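ATP-dependent Clp protease proteolytic subunit (Plasmodium falciparum, PDB 4GM2) is the inactive, ring-forming heptameric subunit of the apicoplast Clp protease complex, related to ATP-dependent serine peptidases. Local coordinates at residues S23-S35 and I45-K57. Sequence-based numbering, arbitrary orientation.
Sequences SLLLSKRIIFLSS and IISQLLYLEYESK
Arg-29 reaches from the end of one helix to the end of another, where it meets Leu-52 and Ser-56. With a positive phi it is the C-prime residue of the Schellman motif closing helix 23-26, and its side chain, bent at chi3 (81°), carries the guanidinium to the C-terminal turn of helix 39-55. There NH1 donates to Leu-52 O at 2.9 Å; the oxygen lies in the guanidinium plane, but NH1 sits above the carbonyl plane, on the opposite face from Ser-56 N. NH2 adds a weak bond to Ser-56 O (3.2 Å). Leu-52 CB and Ser-56 CB cover the two guanidinium faces, while Lys-59 O and Pro-60 O take NH2 and NE. Next to the arginine, strand 30-33 runs antiparallel to the helix within the beta-alpha-beta unit that leads to strand 61-67. Leu-26 CD2 packs on Leu-52 CD2 (3.8 Å), and Ile-31 CD1 meets Leu-49 CD2 at 3.8 Å. Gln-48 OE1 touches both Leu-26 CD2 and Ile-31 CG1 (3.5 Å to the latter) and accepts from a water that Phe-32 N holds. Carbonyls at the negative end of the helix dipole would favour the arginine's charge; the cation joins helix 39-55 to the loop before strand 61-67, while its backbone closes the short helix.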
# COMPACT_ATOMS: atom_id res chain seq x y z
N SER A 23 13.73 -10.30 -1.72
CA SER A 23 13.68 -11.72 -1.41
C SER A 23 14.22 -12.55 -2.57
O SER A 23 14.68 -13.68 -2.38
CB SER A 23 12.25 -12.15 -1.07
OG SER A 23 12.17 -13.52 -0.70
N LEU A 24 14.16 -11.98 -3.77
CA LEU A 24 14.65 -12.65 -4.97
C LEU A 24 16.18 -12.75 -4.95
O LEU A 24 16.75 -13.78 -5.30
CB LEU A 24 14.16 -11.90 -6.22
CG LEU A 24 13.84 -12.73 -7.47
CD1 LEU A 24 12.73 -13.73 -7.23
CD2 LEU A 24 13.47 -11.79 -8.61
N LEU A 25 16.84 -11.68 -4.50
CA LEU A 25 18.27 -11.71 -4.23
C LEU A 25 18.61 -12.61 -3.04
O LEU A 25 19.63 -13.30 -3.05
CB LEU A 25 18.81 -10.30 -4.03
CG LEU A 25 19.63 -9.66 -5.16
CD1 LEU A 25 19.13 -10.02 -6.55
CD2 LEU A 25 19.66 -8.16 -4.97
N LEU A 26 17.74 -12.61 -2.03
CA LEU A 26 17.92 -13.48 -0.87
C LEU A 26 17.87 -14.96 -1.21
O LEU A 26 18.57 -15.77 -0.60
CB LEU A 26 16.88 -13.19 0.21
CG LEU A 26 17.27 -12.39 1.45
CD1 LEU A 26 16.26 -12.69 2.54
CD2 LEU A 26 18.68 -12.72 1.94
N SER A 27 17.02 -15.32 -2.18
CA SER A 27 16.86 -16.71 -2.61
C SER A 27 18.17 -17.29 -3.18
O SER A 27 18.35 -18.51 -3.21
CB SER A 27 15.72 -16.83 -3.62
OG SER A 27 16.09 -16.32 -4.89
N LYS A 28 19.06 -16.39 -3.61
CA LYS A 28 20.37 -16.74 -4.15
C LYS A 28 21.49 -16.50 -3.13
O LYS A 28 22.68 -16.56 -3.47
CB LYS A 28 20.65 -15.90 -5.41
CG LYS A 28 19.68 -16.13 -6.56
CD LYS A 28 19.97 -17.44 -7.27
CE LYS A 28 18.71 -18.00 -7.93
NZ LYS A 28 18.99 -19.32 -8.56
N ARG A 29 21.10 -16.23 -1.89
CA ARG A 29 22.04 -15.89 -0.81
C ARG A 29 22.86 -14.62 -1.12
O ARG A 29 24.05 -14.53 -0.80
CB ARG A 29 22.95 -17.07 -0.46
CG ARG A 29 22.20 -18.25 0.14
CD ARG A 29 23.12 -19.42 0.47
NE ARG A 29 23.84 -19.26 1.73
CZ ARG A 29 23.30 -19.38 2.94
NH1 ARG A 29 22.00 -19.64 3.08
NH2 ARG A 29 24.04 -19.23 4.03
N ILE A 30 22.20 -13.64 -1.74
CA ILE A 30 22.83 -12.36 -2.02
C ILE A 30 22.28 -11.26 -1.11
O ILE A 30 21.07 -11.09 -0.97
CB ILE A 30 22.66 -11.95 -3.51
CG1 ILE A 30 23.31 -12.99 -4.43
CG2 ILE A 30 23.25 -10.57 -3.76
CD1 ILE A 30 22.97 -12.82 -5.90
N ILE A 31 23.19 -10.53 -0.48
CA ILE A 31 22.85 -9.28 0.20
C ILE A 31 23.50 -8.17 -0.60
O ILE A 31 24.73 -8.16 -0.78
CB ILE A 31 23.34 -9.26 1.67
CG1 ILE A 31 22.63 -10.33 2.49
CG2 ILE A 31 23.11 -7.89 2.29
CD1 ILE A 31 23.37 -10.71 3.75
N PHE A 32 22.69 -7.24 -1.10
CA PHE A 32 23.21 -6.15 -1.92
C PHE A 32 23.08 -4.81 -1.20
O PHE A 32 22.02 -4.19 -1.21
CB PHE A 32 22.50 -6.14 -3.29
CG PHE A 32 23.00 -5.07 -4.24
CD1 PHE A 32 24.25 -4.47 -4.08
CD2 PHE A 32 22.21 -4.68 -5.32
CE1 PHE A 32 24.69 -3.49 -4.96
CE2 PHE A 32 22.65 -3.70 -6.21
CZ PHE A 32 23.89 -3.11 -6.03
N LEU A 33 24.17 -4.37 -0.56
CA LEU A 33 24.21 -3.03 0.01
C LEU A 33 24.46 -2.04 -1.11
O LEU A 33 25.54 -2.03 -1.70
CB LEU A 33 25.29 -2.91 1.09
CG LEU A 33 25.63 -1.50 1.62
CD1 LEU A 33 24.42 -0.80 2.23
CD2 LEU A 33 26.77 -1.55 2.63
N SER A 34 23.46 -1.22 -1.41
CA SER A 34 23.52 -0.31 -2.56
C SER A 34 23.09 1.10 -2.20
O SER A 34 22.55 1.82 -3.04
CB SER A 34 22.64 -0.84 -3.69
OG SER A 34 21.31 -1.00 -3.23
N SER A 35 23.33 1.49 -0.96
CA SER A 35 22.94 2.80 -0.45
C SER A 35 23.83 3.17 0.74
O SER A 35 24.62 2.34 1.20
CB SER A 35 21.48 2.77 -0.01
OG SER A 35 21.31 1.91 1.10
N ILE A 45 20.79 -5.85 7.01
CA ILE A 45 21.97 -6.68 6.75
C ILE A 45 22.10 -7.78 7.80
O ILE A 45 22.26 -8.95 7.46
CB ILE A 45 23.25 -5.83 6.68
CG1 ILE A 45 23.20 -4.88 5.48
CG2 ILE A 45 24.49 -6.71 6.61
CD1 ILE A 45 24.19 -3.74 5.53
N ILE A 46 22.02 -7.40 9.08
CA ILE A 46 22.08 -8.36 10.17
C ILE A 46 20.93 -9.37 10.08
O ILE A 46 21.14 -10.58 10.23
CB ILE A 46 22.12 -7.67 11.55
CG1 ILE A 46 23.45 -6.92 11.72
CG2 ILE A 46 21.95 -8.68 12.68
CD1 ILE A 46 23.46 -5.90 12.84
N SER A 47 19.72 -8.88 9.81
CA SER A 47 18.56 -9.75 9.68
C SER A 47 18.73 -10.77 8.56
O SER A 47 18.41 -11.95 8.75
CB SER A 47 17.29 -8.93 9.45
OG SER A 47 16.94 -8.22 10.62
N GLN A 48 19.24 -10.32 7.42
CA GLN A 48 19.47 -11.19 6.27
C GLN A 48 20.59 -12.19 6.52
O GLN A 48 20.50 -13.35 6.09
CB GLN A 48 19.74 -10.36 5.02
CG GLN A 48 18.49 -9.76 4.40
CD GLN A 48 18.82 -8.70 3.37
OE1 GLN A 48 19.40 -8.99 2.33
NE2 GLN A 48 18.46 -7.47 3.67
N LEU A 49 21.65 -11.73 7.20
CA LEU A 49 22.74 -12.62 7.61
C LEU A 49 22.25 -13.73 8.54
O LEU A 49 22.53 -14.91 8.30
CB LEU A 49 23.88 -11.83 8.27
CG LEU A 49 24.83 -11.13 7.30
CD1 LEU A 49 25.75 -10.17 8.04
CD2 LEU A 49 25.64 -12.12 6.47
N LEU A 50 21.51 -13.36 9.57
CA LEU A 50 20.92 -14.34 10.49
C LEU A 50 19.96 -15.27 9.76
O LEU A 50 19.97 -16.48 9.98
CB LEU A 50 20.21 -13.65 11.65
CG LEU A 50 21.04 -12.85 12.65
CD1 LEU A 50 20.09 -12.10 13.57
CD2 LEU A 50 21.99 -13.72 13.46
N TYR A 51 19.14 -14.71 8.87
CA TYR A 51 18.17 -15.52 8.13
C TYR A 51 18.85 -16.57 7.26
O TYR A 51 18.46 -17.73 7.27
CB TYR A 51 17.23 -14.67 7.29
CG TYR A 51 16.36 -15.51 6.38
CD1 TYR A 51 15.22 -16.14 6.86
CD2 TYR A 51 16.70 -15.68 5.04
CE1 TYR A 51 14.44 -16.92 6.03
CE2 TYR A 51 15.92 -16.47 4.20
CZ TYR A 51 14.79 -17.08 4.71
OH TYR A 51 14.02 -17.86 3.88
N LEU A 52 19.87 -16.15 6.50
CA LEU A 52 20.58 -17.04 5.59
C LEU A 52 21.33 -18.14 6.34
O LEU A 52 21.34 -19.29 5.91
CB LEU A 52 21.54 -16.26 4.68
CG LEU A 52 20.88 -15.35 3.63
CD1 LEU A 52 21.92 -14.47 2.97
CD2 LEU A 52 20.11 -16.15 2.59
N GLU A 53 21.96 -17.76 7.45
CA GLU A 53 22.69 -18.71 8.29
C GLU A 53 21.77 -19.80 8.85
O GLU A 53 22.17 -20.96 8.91
CB GLU A 53 23.44 -17.98 9.41
CG GLU A 53 24.04 -18.89 10.49
CD GLU A 53 25.26 -19.68 10.02
OE1 GLU A 53 25.76 -19.44 8.91
OE2 GLU A 53 25.75 -20.53 10.78
N TYR A 54 20.55 -19.41 9.24
CA TYR A 54 19.53 -20.33 9.77
C TYR A 54 18.94 -21.23 8.69
O TYR A 54 18.55 -22.37 8.95
CB TYR A 54 18.40 -19.55 10.44
CG TYR A 54 18.58 -19.33 11.93
CD1 TYR A 54 17.83 -20.06 12.85
CD2 TYR A 54 19.50 -18.39 12.41
CE1 TYR A 54 17.98 -19.86 14.22
CE2 TYR A 54 19.66 -18.18 13.78
CZ TYR A 54 18.90 -18.92 14.68
OH TYR A 54 19.06 -18.72 16.03
N GLU A 55 18.87 -20.70 7.47
CA GLU A 55 18.33 -21.44 6.34
C GLU A 55 19.32 -22.52 5.89
O GLU A 55 18.93 -23.66 5.68
CB GLU A 55 18.00 -20.48 5.20
CG GLU A 55 16.67 -20.74 4.53
CD GLU A 55 16.70 -21.92 3.58
OE1 GLU A 55 15.75 -22.72 3.60
OE2 GLU A 55 17.69 -22.04 2.81
N SER A 56 20.59 -22.15 5.77
CA SER A 56 21.67 -23.06 5.36
C SER A 56 22.96 -22.74 6.10
O SER A 56 23.41 -21.60 6.14
CB SER A 56 21.90 -22.98 3.85
OG SER A 56 20.72 -23.33 3.15
N LYS A 57 23.58 -23.78 6.66
CA LYS A 57 24.59 -23.58 7.68
C LYS A 57 25.96 -23.15 7.16
O LYS A 57 26.42 -22.06 7.51
CB LYS A 57 24.70 -24.79 8.60
CG LYS A 57 25.01 -24.41 10.04
CD LYS A 57 23.76 -23.96 10.79
CE LYS A 57 24.12 -23.35 12.14
NZ LYS A 57 24.89 -24.28 13.03
O HOH W 1 19.43 -19.80 1.27
O HOH W 2 19.94 -7.44 -0.53